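Local coordinates for glutamic acid/alanine-rich protein (Trypanosoma congolense, PDB 2Y44) that is a cell-surface protein of the parasite, its mostly helical ectodomain probably exposed on the outer coat, though its precise molecular role is unknown, at residues A27-S32 against E75-D80. Numbering follows the deposited sequence.
Sequences AAVVSS and ETVVSD
V29 lays its CG1 methyl over one face of the flat peptide group joining V77 to V78, 3.7 Å from V77 C and 3.6 Å from V78 CA. At the flanks of this methyl stand two others: V29 CG1 is 3.8 Å from V77 CG1 and 3.7 Å from V78 CG2. V29 reaches the opposing backbone because CG1 is anti to its own N (chi1 165°), while CG2, the second branch, only grazes V77 CG1. The V29 and V77 side chains meet at about a right angle. V78 is forked: CG2 serves V29, and CG1, anti to the V78 N (chi1 171°), comes within 4.0 Å of V30 CG2 at the more open margin.

The two segments belong to the long helices 18-53 and 57-107, the arms of a helical hairpin, which run antiparallel with their local axes 8.8 Å apart and N-to-C directions at 162°. Helix 149-183 packs on V29 and V77 as a third helix beside the hairpin, covering both with A173, and T172 also touches V77. S32 OG takes part in a hydrogen bond with K177 NZ on that same helix. Across the hairpin at this level, cohesion comes from branched methyls against each other and against backbone, which implies association by shape and burial of apolar surface.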
loop_
_atom_site.group_PDB
_atom_site.type_symbol
_atom_site.label_atom_id
_atom_site.label_comp_id
_atom_site.label_asym_id
_atom_site.label_seq_id
_atom_site.Cartn_x
_atom_site.Cartn_y
_atom_site.Cartn_z
ATOM N N ALA A 27 -6.330 -5.453 -2.368
ATOM C CA ALA A 27 -7.775 -5.701 -2.357
ATOM C C ALA A 27 -8.505 -4.487 -2.944
ATOM O O ALA A 27 -9.474 -4.668 -3.709
ATOM C CB ALA A 27 -8.266 -5.966 -0.925
ATOM N N ALA A 28 -8.031 -3.285 -2.609
ATOM C CA ALA A 28 -8.593 -2.056 -3.199
ATOM C C ALA A 28 -8.458 -2.040 -4.729
ATOM O O ALA A 28 -9.391 -1.613 -5.416
ATOM C CB ALA A 28 -7.970 -0.832 -2.618
ATOM N N VAL A 29 -7.270 -2.389 -5.242
ATOM C CA VAL A 29 -7.011 -2.360 -6.690
ATOM C C VAL A 29 -7.880 -3.418 -7.398
ATOM O O VAL A 29 -8.454 -3.181 -8.474
ATOM C CB VAL A 29 -5.520 -2.614 -6.979
ATOM C CG1 VAL A 29 -5.288 -2.950 -8.450
ATOM C CG2 VAL A 29 -4.703 -1.391 -6.563
ATOM N N VAL A 30 -7.941 -4.595 -6.801
ATOM C CA VAL A 30 -8.789 -5.674 -7.323
ATOM C C VAL A 30 -10.247 -5.234 -7.385
ATOM O O VAL A 30 -10.921 -5.524 -8.384
ATOM C CB VAL A 30 -8.639 -6.978 -6.488
ATOM C CG1 VAL A 30 -9.808 -7.969 -6.751
ATOM C CG2 VAL A 30 -7.302 -7.622 -6.780
ATOM N N SER A 31 -10.747 -4.572 -6.337
ATOM C CA SER A 31 -12.155 -4.098 -6.370
ATOM C C SER A 31 -12.329 -3.052 -7.483
ATOM O O SER A 31 -13.345 -3.052 -8.201
ATOM C CB SER A 31 -12.597 -3.536 -5.028
ATOM O OG SER A 31 -13.929 -3.039 -5.088
ATOM N N SER A 32 -11.384 -2.132 -7.588
ATOM C CA SER A 32 -11.444 -1.142 -8.666
ATOM C C SER A 32 -11.496 -1.789 -10.039
ATOM O O SER A 32 -12.258 -1.341 -10.906
ATOM C CB SER A 32 -10.268 -0.149 -8.623
ATOM O OG SER A 32 -10.361 0.694 -7.494
ATOM N N GLU A 75 -6.802 -3.512 -15.065
ATOM C CA GLU A 75 -6.311 -4.896 -14.944
ATOM C C GLU A 75 -4.779 -4.968 -14.883
ATOM O O GLU A 75 -4.224 -5.767 -14.113
ATOM C CB GLU A 75 -6.848 -5.812 -16.054
ATOM C CG GLU A 75 -8.363 -6.076 -15.968
ATOM C CD GLU A 75 -8.800 -6.795 -14.662
ATOM O OE1 GLU A 75 -7.947 -7.396 -13.966
ATOM O OE2 GLU A 75 -10.012 -6.796 -14.366
ATOM N N THR A 76 -4.126 -4.021 -15.557
ATOM C CA THR A 76 -2.680 -3.957 -15.520
ATOM C C THR A 76 -2.239 -3.603 -14.096
ATOM O O THR A 76 -1.240 -4.100 -13.589
ATOM C CB THR A 76 -2.183 -2.925 -16.540
ATOM O OG1 THR A 76 -2.536 -3.395 -17.851
ATOM C CG2 THR A 76 -0.652 -2.755 -16.455
ATOM N N VAL A 77 -2.982 -2.704 -13.455
ATOM C CA VAL A 77 -2.633 -2.302 -12.096
ATOM C C VAL A 77 -2.726 -3.467 -11.117
ATOM O O VAL A 77 -1.920 -3.560 -10.199
ATOM C CB VAL A 77 -3.465 -1.127 -11.580
ATOM C CG1 VAL A 77 -2.930 -0.614 -10.234
ATOM C CG2 VAL A 77 -3.516 0.021 -12.602
ATOM N N VAL A 78 -3.684 -4.377 -11.316
ATOM C CA VAL A 78 -3.806 -5.527 -10.418
ATOM C C VAL A 78 -2.483 -6.302 -10.424
ATOM O O VAL A 78 -1.972 -6.682 -9.378
ATOM C CB VAL A 78 -4.965 -6.454 -10.843
ATOM C CG1 VAL A 78 -4.937 -7.759 -10.037
ATOM C CG2 VAL A 78 -6.287 -5.736 -10.641
ATOM N N SER A 79 -1.959 -6.530 -11.616
ATOM C CA SER A 79 -0.716 -7.279 -11.780
ATOM C C SER A 79 0.448 -6.544 -11.084
ATOM O O SER A 79 1.175 -7.131 -10.279
ATOM C CB SER A 79 -0.424 -7.476 -13.269
ATOM O OG SER A 79 0.862 -8.030 -13.472
ATOM N N ASP A 80 0.522 -5.232 -11.295
ATOM C CA ASP A 80 1.574 -4.403 -10.688
ATOM C C ASP A 80 1.441 -4.367 -9.150
ATOM O O ASP A 80 2.422 -4.489 -8.423
ATOM C CB ASP A 80 1.461 -2.956 -11.225
ATOM C CG ASP A 80 2.020 -2.775 -12.634
ATOM O OD1 ASP A 80 2.756 -3.641 -13.150
ATOM O OD2 ASP A 80 1.681 -1.742 -13.251
#